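Long-range contacts in arginine kinase (Anthopleura japonica, PDB 4RF6), which catalyses the reversible transfer of a phosphoryl group from ATP to L-arginine, giving phospho-L-arginine and ADP: residues A135-G140 against E232-I237; V147-R152 against W211-G216; T51-T56 against A76-S81. One frame throughout, in Å; residues are numbered along the deposited sequence.

All three contacts lie in the first of the two repeats. Contact 1 is the most interior: every residue that touches is buried, and backbone bonds between two central strands of the sheet dominate it. Contact 2 is nested along the chain inside the loop that contact 1 closes. Helix 149-163 serves both, carrying one half of contact 2 and covering the leucines of contact 1. Contact 2 runs from a buried arginine stack to an ion pair with an exposed lysine. Contact 3 belongs to the helical N-terminal domain, its centre about 16 Å from that of contact 1. It joins loop to helix start through carboxylates that accept from hydroxyl and backbone N-H groups.

Contact 1. Residues A135-G140 against E232-I237; sequences ARSLKG and EDHLRI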
loop_
_atom_site.group_PDB
_atom_site.type_symbol
_atom_site.label_atom_id
_atom_site.label_comp_id
_atom_site.label_asym_id
_atom_site.label_seq_id
_atom_site.Cartn_x
_atom_site.Cartn_y
_atom_site.Cartn_z
ATOM N N ALA A 135 -16.358 -15.187 -8.185
ATOM C CA ALA A 135 -17.800 -14.991 -8.212
ATOM C C ALA A 135 -18.465 -16.318 -7.870
ATOM O O ALA A 135 -18.022 -17.368 -8.335
ATOM C CB ALA A 135 -18.237 -14.529 -9.581
ATOM N N ARG A 136 -19.516 -16.274 -7.056
ATOM C CA ARG A 136 -20.239 -17.485 -6.676
ATOM C C ARG A 136 -21.732 -17.179 -6.586
ATOM O O ARG A 136 -22.124 -16.036 -6.352
ATOM C CB ARG A 136 -19.739 -18.020 -5.326
ATOM C CG ARG A 136 -18.286 -18.526 -5.295
ATOM C CD ARG A 136 -18.136 -19.830 -6.070
ATOM N NE ARG A 136 -16.795 -20.401 -5.936
ATOM C CZ ARG A 136 -15.793 -20.155 -6.774
ATOM N NH1 ARG A 136 -15.974 -19.342 -7.810
ATOM N NH2 ARG A 136 -14.610 -20.722 -6.581
ATOM N N SER A 137 -22.561 -18.198 -6.780
ATOM C CA SER A 137 -23.996 -18.061 -6.580
ATOM C C SER A 137 -24.467 -19.211 -5.695
ATOM O O SER A 137 -23.945 -20.325 -5.792
ATOM C CB SER A 137 -24.735 -18.061 -7.921
ATOM O OG SER A 137 -24.308 -16.992 -8.746
ATOM N N LEU A 138 -25.436 -18.939 -4.823
ATOM C CA LEU A 138 -25.929 -19.949 -3.886
ATOM C C LEU A 138 -26.871 -20.956 -4.545
ATOM O O LEU A 138 -27.709 -20.583 -5.372
ATOM C CB LEU A 138 -26.652 -19.299 -2.704
ATOM C CG LEU A 138 -25.877 -18.360 -1.779
ATOM C CD1 LEU A 138 -26.742 -17.971 -0.588
ATOM C CD2 LEU A 138 -24.579 -18.997 -1.313
ATOM N N LYS A 139 -26.730 -22.228 -4.167
ATOM C CA LYS A 139 -27.662 -23.276 -4.581
ATOM C C LYS A 139 -29.097 -22.905 -4.246
ATOM O O LYS A 139 -29.359 -22.309 -3.199
ATOM C CB LYS A 139 -27.332 -24.592 -3.874
ATOM C CG LYS A 139 -26.134 -25.317 -4.432
ATOM C CD LYS A 139 -25.709 -26.488 -3.545
ATOM C CE LYS A 139 -24.575 -27.284 -4.194
ATOM N NZ LYS A 139 -23.679 -27.934 -3.191
ATOM N N GLY A 140 -30.025 -23.259 -5.131
ATOM C CA GLY A 140 -31.445 -23.128 -4.846
ATOM C C GLY A 140 -32.132 -21.860 -5.331
ATOM O O GLY A 140 -33.307 -21.642 -5.033
ATOM N N GLU A 232 -23.554 -8.234 -9.176
ATOM C CA GLU A 232 -23.741 -8.897 -10.466
ATOM C C GLU A 232 -23.978 -10.399 -10.291
ATOM O O GLU A 232 -24.657 -11.038 -11.104
ATOM C CB GLU A 232 -22.542 -8.644 -11.382
ATOM C CG GLU A 232 -22.644 -9.337 -12.735
ATOM C CD GLU A 232 -21.454 -9.058 -13.628
ATOM O OE1 GLU A 232 -20.956 -7.914 -13.610
ATOM O OE2 GLU A 232 -21.025 -9.984 -14.349
ATOM N N ASP A 233 -23.395 -10.963 -9.239
ATOM C CA ASP A 233 -23.703 -12.329 -8.830
ATOM C C ASP A 233 -24.091 -12.277 -7.353
ATOM O O ASP A 233 -23.950 -11.230 -6.723
ATOM C CB ASP A 233 -22.485 -13.243 -9.033
ATOM C CG ASP A 233 -22.196 -13.527 -10.495
ATOM O OD1 ASP A 233 -22.859 -14.413 -11.067
ATOM O OD2 ASP A 233 -21.296 -12.876 -11.063
ATOM N N HIS A 234 -24.583 -13.386 -6.803
ATOM C CA HIS A 234 -24.944 -13.411 -5.386
ATOM C C HIS A 234 -23.751 -12.983 -4.535
ATOM O O HIS A 234 -23.887 -12.238 -3.564
ATOM C CB HIS A 234 -25.396 -14.811 -4.957
ATOM C CG HIS A 234 -26.571 -15.334 -5.723
ATOM N ND1 HIS A 234 -27.027 -16.628 -5.592
ATOM C CD2 HIS A 234 -27.383 -14.737 -6.626
ATOM C CE1 HIS A 234 -28.070 -16.807 -6.383
ATOM N NE2 HIS A 234 -28.304 -15.675 -7.025
ATOM N N LEU A 235 -22.571 -13.453 -4.923
ATOM C CA LEU A 235 -21.361 -13.160 -4.180
ATOM C C LEU A 235 -20.221 -12.767 -5.102
ATOM O O LEU A 235 -19.957 -13.438 -6.111
ATOM C CB LEU A 235 -20.940 -14.375 -3.350
ATOM C CG LEU A 235 -21.962 -14.872 -2.332
ATOM C CD1 LEU A 235 -21.678 -16.310 -1.922
ATOM C CD2 LEU A 235 -21.948 -13.975 -1.119
ATOM N N ARG A 236 -19.561 -11.668 -4.756
ATOM C CA ARG A 236 -18.255 -11.350 -5.306
ATOM C C ARG A 236 -17.306 -11.271 -4.118
ATOM O O ARG A 236 -17.403 -10.365 -3.287
ATOM C CB ARG A 236 -18.262 -10.027 -6.068
ATOM C CG ARG A 236 -16.945 -9.783 -6.802
ATOM C CD ARG A 236 -16.813 -8.364 -7.315
ATOM N NE ARG A 236 -17.691 -8.099 -8.450
ATOM C CZ ARG A 236 -17.541 -7.071 -9.280
ATOM N NH1 ARG A 236 -16.537 -6.221 -9.103
ATOM N NH2 ARG A 236 -18.386 -6.894 -10.291
ATOM N N ILE A 237 -16.398 -12.236 -4.037
ATOM C CA ILE A 237 -15.545 -12.406 -2.870
ATOM C C ILE A 237 -14.096 -12.104 -3.224
ATOM O O ILE A 237 -13.522 -12.749 -4.105
ATOM C CB ILE A 237 -15.651 -13.838 -2.342
ATOM C CG1 ILE A 237 -17.121 -14.212 -2.136
ATOM C CG2 ILE A 237 -14.861 -13.988 -1.057
ATOM C CD1 ILE A 237 -17.391 -15.720 -2.095
HETATM O O HOH W 1 -25.631 -14.792 -9.798
#
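R136 and L235 form an antiparallel hydrogen-bonded pair. R136 N donates to L235 O and L235 N donates to R136 O, both at 3.0 Å. The first bond is the straighter, 165° at the hydrogen against 141°. A135 and R236 make the adjoining non-hydrogen-bonded pair, with A135 CA 3.4 Å from L235 O in a CA-H...O contact.

Past R136 the H234 ring continues the join. Its ND1 accepts from L138 N at 2.9 Å, with the donor tilted from the ring plane. ND1 is therefore probably unprotonated, and NE2 bonds to G142 O. The torsion chi1 of -59° sets the ring beside its own backbone N, facing S137. There S137 CB lies over one ring face, 3.9 Å from the centroid, a CH-pi contact.

The pairing joins strands 127-136 and 235-242, neighbours within the eight-stranded antiparallel sheet of the phosphagen kinase catalytic domain. The face bearing R136 and L235 is tightly packed. L138 CD2 meets L235 CD1 at 4.0 Å, and helices 149-163 and 246-264 cover this pair. R136 CG touches I237 CD1. The R136 guanidinium leads away, with NH1 bonded to A135 O and T284 O and NH2 in a salt bridge to E344.

The D233 side is looser, though D233 itself is buried. There a water joins S137 OG and D233 OD1, 2.8 Å from S137 OG and 3.1 Å from D233 OD1. D233 OD1 also accepts from S277 N, while D233 OD2 merely touches A135 CB. The solvent side holds R236 and E232, both partly exposed. R236, predicted to bind ATP, pairs with E231. E232 is a substrate-binding residue by similarity, and its carbonyl accepts from S277 OG.

Contact 2. Residues V147-R152 against W211-G216; sequences VTKAHR and WPEGRG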
loop_
_atom_site.group_PDB
_atom_site.type_symbol
_atom_site.label_atom_id
_atom_site.label_comp_id
_atom_site.label_asym_id
_atom_site.label_seq_id
_atom_site.Cartn_x
_atom_site.Cartn_y
_atom_site.Cartn_z
ATOM N N VAL A 147 -33.243 -13.820 -10.228
ATOM C CA VAL A 147 -33.608 -14.051 -8.830
ATOM C C VAL A 147 -34.836 -13.209 -8.429
ATOM O O VAL A 147 -34.971 -12.056 -8.840
ATOM C CB VAL A 147 -32.416 -13.762 -7.889
ATOM C CG1 VAL A 147 -32.101 -12.268 -7.846
ATOM C CG2 VAL A 147 -32.692 -14.284 -6.495
ATOM N N THR A 148 -35.746 -13.795 -7.651
ATOM C CA THR A 148 -36.924 -13.071 -7.180
ATOM C C THR A 148 -36.574 -12.142 -6.019
ATOM O O THR A 148 -35.547 -12.311 -5.360
ATOM C CB THR A 148 -38.037 -14.014 -6.714
ATOM O OG1 THR A 148 -37.612 -14.700 -5.530
ATOM C CG2 THR A 148 -38.373 -15.029 -7.801
ATOM N N LYS A 149 -37.446 -11.170 -5.782
ATOM C CA LYS A 149 -37.288 -10.183 -4.716
ATOM C C LYS A 149 -37.110 -10.852 -3.353
ATOM O O LYS A 149 -36.221 -10.486 -2.581
ATOM C CB LYS A 149 -38.520 -9.271 -4.723
ATOM C CG LYS A 149 -38.593 -8.202 -3.645
ATOM C CD LYS A 149 -39.716 -7.231 -3.997
ATOM C CE LYS A 149 -40.077 -6.299 -2.861
ATOM N NZ LYS A 149 -38.962 -5.401 -2.455
ATOM N N ALA A 150 -37.949 -11.846 -3.076
ATOM C CA ALA A 150 -37.918 -12.578 -1.810
ATOM C C ALA A 150 -36.638 -13.393 -1.646
ATOM O O ALA A 150 -36.077 -13.493 -0.551
ATOM C CB ALA A 150 -39.132 -13.488 -1.710
ATOM N N HIS A 151 -36.193 -14.005 -2.732
ATOM C CA HIS A 151 -35.024 -14.865 -2.669
ATOM C C HIS A 151 -33.718 -14.081 -2.521
ATOM O O HIS A 151 -32.775 -14.555 -1.881
ATOM C CB HIS A 151 -34.990 -15.807 -3.878
ATOM C CG HIS A 151 -35.957 -16.946 -3.776
ATOM N ND1 HIS A 151 -36.186 -17.825 -4.814
ATOM C CD2 HIS A 151 -36.750 -17.353 -2.757
ATOM C CE1 HIS A 151 -37.082 -18.720 -4.439
ATOM N NE2 HIS A 151 -37.440 -18.457 -3.195
ATOM N N ARG A 152 -33.663 -12.887 -3.106
ATOM C CA ARG A 152 -32.505 -12.015 -2.931
ATOM C C ARG A 152 -32.336 -11.692 -1.446
ATOM O O ARG A 152 -31.217 -11.644 -0.923
ATOM C CB ARG A 152 -32.675 -10.725 -3.746
ATOM C CG ARG A 152 -31.452 -9.811 -3.730
ATOM C CD ARG A 152 -31.714 -8.486 -4.456
ATOM N NE ARG A 152 -31.752 -8.651 -5.908
ATOM C CZ ARG A 152 -32.860 -8.634 -6.646
ATOM N NH1 ARG A 152 -34.046 -8.444 -6.081
ATOM N NH2 ARG A 152 -32.781 -8.809 -7.960
ATOM N N TRP A 211 -33.348 -2.361 -6.682
ATOM C CA TRP A 211 -32.194 -1.661 -6.105
ATOM C C TRP A 211 -32.608 -0.709 -4.979
ATOM O O TRP A 211 -33.580 0.033 -5.122
ATOM C CB TRP A 211 -31.428 -0.875 -7.175
ATOM C CG TRP A 211 -30.206 -0.221 -6.619
ATOM C CD1 TRP A 211 -30.104 1.046 -6.105
ATOM C CD2 TRP A 211 -28.911 -0.813 -6.485
ATOM N NE1 TRP A 211 -28.819 1.274 -5.671
ATOM C CE2 TRP A 211 -28.069 0.147 -5.891
ATOM C CE3 TRP A 211 -28.381 -2.066 -6.817
ATOM C CZ2 TRP A 211 -26.724 -0.111 -5.615
ATOM C CZ3 TRP A 211 -27.049 -2.316 -6.546
ATOM C CH2 TRP A 211 -26.233 -1.343 -5.958
ATOM N N PRO A 212 -31.867 -0.711 -3.853
ATOM C CA PRO A 212 -30.669 -1.483 -3.508
ATOM C C PRO A 212 -30.968 -2.597 -2.513
ATOM O O PRO A 212 -30.076 -3.013 -1.771
ATOM C CB PRO A 212 -29.809 -0.436 -2.806
ATOM C CG PRO A 212 -30.843 0.366 -2.021
ATOM C CD PRO A 212 -32.126 0.336 -2.845
ATOM N N GLU A 213 -32.212 -3.057 -2.487
ATOM C CA GLU A 213 -32.636 -4.098 -1.561
ATOM C C GLU A 213 -31.776 -5.361 -1.665
ATOM O O GLU A 213 -31.510 -5.848 -2.763
ATOM C CB GLU A 213 -34.098 -4.455 -1.835
ATOM C CG GLU A 213 -34.668 -5.530 -0.940
ATOM C CD GLU A 213 -36.171 -5.676 -1.093
ATOM O OE1 GLU A 213 -36.606 -6.344 -2.051
ATOM O OE2 GLU A 213 -36.911 -5.116 -0.258
ATOM N N GLY A 214 -31.345 -5.889 -0.522
ATOM C CA GLY A 214 -30.630 -7.155 -0.499
ATOM C C GLY A 214 -29.168 -7.061 -0.900
ATOM O O GLY A 214 -28.458 -8.069 -0.889
ATOM N N ARG A 215 -28.722 -5.864 -1.272
ATOM C CA ARG A 215 -27.312 -5.636 -1.586
ATOM C C ARG A 215 -26.558 -5.231 -0.330
ATOM O O ARG A 215 -27.109 -4.550 0.548
ATOM C CB ARG A 215 -27.142 -4.552 -2.651
ATOM C CG ARG A 215 -27.386 -5.012 -4.082
ATOM C CD ARG A 215 -28.868 -5.176 -4.369
ATOM N NE ARG A 215 -29.140 -5.420 -5.785
ATOM C CZ ARG A 215 -30.355 -5.420 -6.320
ATOM N NH1 ARG A 215 -30.510 -5.650 -7.617
ATOM N NH2 ARG A 215 -31.413 -5.183 -5.556
ATOM N N GLY A 216 -25.300 -5.646 -0.235
ATOM C CA GLY A 216 -24.524 -5.352 0.950
ATOM C C GLY A 216 -23.035 -5.531 0.760
ATOM O O GLY A 216 -22.577 -6.105 -0.231
HETATM O O HOH W 2 -34.909 -8.142 -3.170
#
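R152 buries the most surface here, and its guanidinium lies flat on that of R215. The two planes are 4° apart and the group centres 4.1 Å. A bend at chi3 (-74°) turns the R152 group over the R215 face. W211 CE3 covers the opposite face of R215, so this guanidinium is sandwiched. Carbonyl oxygens probably ease the R215 charge: R215 NH2 donates to E213 O at 2.9 Å, on a lone pair in the carbonyl plane, and R215 NH1 bonds to K209 O. R152 NH1 turns to a water. R152 CD also packs against E213 O, at 3.1 Å.

The E213 side chain is extended, which carries its carboxylate to the K149 amine. Its OE1 is met by K149 NZ at 2.6 Å in a salt bridge, on the syn side and 24° out of the carboxylate plane. K149 is exposed and crosses E213 at about a right angle. The water donates to E213 OE1 at 2.7 Å and to K149 O, and accepts from R152 NH1 at 3.1 Å. It thus links all three residues.

G214 passes close to R152 CG with a positive phi. It is the third residue of a type II beta turn from P212 to R215, where glycine is common. This turn leads into strand 216-220 of the catalytic-domain sheet and packs against the first turn of helix 149-163.

Contact 3. Residues T51-T56 against A76-S81; sequences TKLGIT and AGDEES
T51 OG1 donates to D78 OD2 at 2.7 Å, using the syn lone pair of the carboxylate. The hydroxyl sits between the T51 backbone N and carbonyl carbon (chi1 76°). In that place it also accepts from I55 N at 3.1 Å, and weakly from L53 N. T51 OG1 thus ties the loop's own backbone to D78.

The other D78 oxygen works within its own segment. D78 is the N-cap of helix 79-84. Its OD1 accepts from S81 N at 2.8 Å and from S81 OG at 2.6 Å, and these two donors reach it from opposite faces of the carboxylate plane. With both oxygens bonded, the carboxylate is fixed in rotation, and the helix start probably favours its negative charge.

A second carboxylate grips the loop from E80. K52 N donates to E80 OE2 at 2.9 Å, almost straight at 177°, but from above the carboxylate plane. The extended E80 chain runs along T51 CB and CG2 to get there.

Apolar groups close round these bonds. L53 CG lies 3.4 Å from D78 OD2. I55 CG1 lies alongside the same carboxylate, while I55 CG2 rests 3.4 Å from S81 OG and touches G77 CA.

A type I turn from T51 to G54 shapes the loop, which runs from helix 40-46 to helix 57-66. C60 of helix 57-66 touches both I55 and S81, and T51 packs on L84 and F85. Segment 76-81 directly follows G71-Y75, which bind substrate by similarity, and the contact holds it to loop 51-56. A76 bonds through its backbone to S277, on the catalytic-domain side.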
loop_
_atom_site.group_PDB
_atom_site.type_symbol
_atom_site.label_atom_id
_atom_site.label_comp_id
_atom_site.label_asym_id
_atom_site.label_seq_id
_atom_site.Cartn_x
_atom_site.Cartn_y
_atom_site.Cartn_z
ATOM N N THR A 51 -37.685 -20.866 -19.169
ATOM C CA THR A 51 -37.216 -21.668 -18.043
ATOM C C THR A 51 -38.285 -21.700 -16.954
ATOM O O THR A 51 -39.297 -20.999 -17.058
ATOM C CB THR A 51 -35.896 -21.112 -17.459
ATOM O OG1 THR A 51 -36.163 -19.936 -16.684
ATOM C CG2 THR A 51 -34.907 -20.775 -18.574
ATOM N N LYS A 52 -38.062 -22.505 -15.916
ATOM C CA LYS A 52 -38.997 -22.586 -14.794
ATOM C C LYS A 52 -39.196 -21.230 -14.140
ATOM O O LYS A 52 -40.263 -20.956 -13.591
ATOM C CB LYS A 52 -38.518 -23.582 -13.732
ATOM C CG LYS A 52 -39.152 -24.963 -13.826
ATOM C CD LYS A 52 -38.522 -25.956 -12.848
ATOM C CE LYS A 52 -39.151 -25.897 -11.455
ATOM N NZ LYS A 52 -38.614 -26.993 -10.584
ATOM N N LEU A 53 -38.169 -20.383 -14.188
ATOM C CA LEU A 53 -38.269 -19.053 -13.591
ATOM C C LEU A 53 -38.901 -18.058 -14.560
ATOM O O LEU A 53 -39.058 -16.878 -14.239
ATOM C CB LEU A 53 -36.900 -18.545 -13.134
ATOM C CG LEU A 53 -36.128 -19.422 -12.153
ATOM C CD1 LEU A 53 -35.059 -18.594 -11.467
ATOM C CD2 LEU A 53 -37.039 -20.066 -11.124
ATOM N N GLY A 54 -39.262 -18.541 -15.745
ATOM C CA GLY A 54 -39.895 -17.696 -16.741
ATOM C C GLY A 54 -38.886 -16.926 -17.571
ATOM O O GLY A 54 -39.246 -15.975 -18.270
ATOM N N ILE A 55 -37.623 -17.338 -17.507
ATOM C CA ILE A 55 -36.569 -16.650 -18.247
ATOM C C ILE A 55 -36.652 -16.978 -19.740
ATOM O O ILE A 55 -36.664 -18.153 -20.125
ATOM C CB ILE A 55 -35.168 -16.997 -17.708
ATOM C CG1 ILE A 55 -35.097 -16.734 -16.201
ATOM C CG2 ILE A 55 -34.104 -16.174 -18.427
ATOM C CD1 ILE A 55 -35.446 -15.302 -15.818
ATOM N N THR A 56 -36.717 -15.939 -20.572
ATOM C CA THR A 56 -36.803 -16.118 -22.020
ATOM C C THR A 56 -35.457 -15.827 -22.667
ATOM O O THR A 56 -34.538 -15.327 -22.014
ATOM C CB THR A 56 -37.862 -15.182 -22.656
ATOM O OG1 THR A 56 -37.387 -13.829 -22.627
ATOM C CG2 THR A 56 -39.180 -15.266 -21.913
ATOM N N ALA A 76 -27.218 -14.968 -18.127
ATOM C CA ALA A 76 -28.122 -16.078 -17.817
ATOM C C ALA A 76 -28.971 -15.748 -16.596
ATOM O O ALA A 76 -28.439 -15.393 -15.542
ATOM C CB ALA A 76 -27.336 -17.344 -17.579
ATOM N N GLY A 77 -30.288 -15.868 -16.728
ATOM C CA GLY A 77 -31.175 -15.533 -15.629
ATOM C C GLY A 77 -31.172 -16.629 -14.582
ATOM O O GLY A 77 -31.515 -16.399 -13.421
ATOM N N ASP A 78 -30.788 -17.830 -15.005
ATOM C CA ASP A 78 -30.710 -18.976 -14.107
ATOM C C ASP A 78 -29.843 -20.063 -14.719
ATOM O O ASP A 78 -29.395 -19.933 -15.863
ATOM C CB ASP A 78 -32.111 -19.521 -13.760
ATOM C CG ASP A 78 -32.944 -19.853 -14.992
ATOM O OD1 ASP A 78 -32.381 -19.963 -16.099
ATOM O OD2 ASP A 78 -34.179 -20.018 -14.851
ATOM N N GLU A 79 -29.612 -21.131 -13.959
ATOM C CA GLU A 79 -28.810 -22.255 -14.425
ATOM C C GLU A 79 -29.439 -22.896 -15.656
ATOM O O GLU A 79 -28.742 -23.260 -16.605
ATOM C CB GLU A 79 -28.683 -23.300 -13.316
ATOM C CG GLU A 79 -28.189 -24.665 -13.785
ATOM C CD GLU A 79 -27.814 -25.574 -12.625
ATOM O OE1 GLU A 79 -27.111 -26.582 -12.856
ATOM O OE2 GLU A 79 -28.223 -25.274 -11.484
ATOM N N GLU A 80 -30.763 -23.027 -15.632
ATOM C CA GLU A 80 -31.489 -23.671 -16.721
ATOM C C GLU A 80 -31.274 -22.940 -18.045
ATOM O O GLU A 80 -31.251 -23.565 -19.110
ATOM C CB GLU A 80 -32.982 -23.751 -16.395
ATOM C CG GLU A 80 -33.812 -24.459 -17.454
ATOM C CD GLU A 80 -35.286 -24.524 -17.100
ATOM O OE1 GLU A 80 -36.075 -24.961 -17.959
ATOM O OE2 GLU A 80 -35.653 -24.141 -15.969
ATOM N N SER A 81 -31.114 -21.621 -17.974
ATOM C CA SER A 81 -30.852 -20.808 -19.163
ATOM C C SER A 81 -29.651 -21.321 -19.963
ATOM O O SER A 81 -29.659 -21.300 -21.196
ATOM C CB SER A 81 -30.628 -19.343 -18.775
ATOM O OG SER A 81 -31.820 -18.751 -18.314
#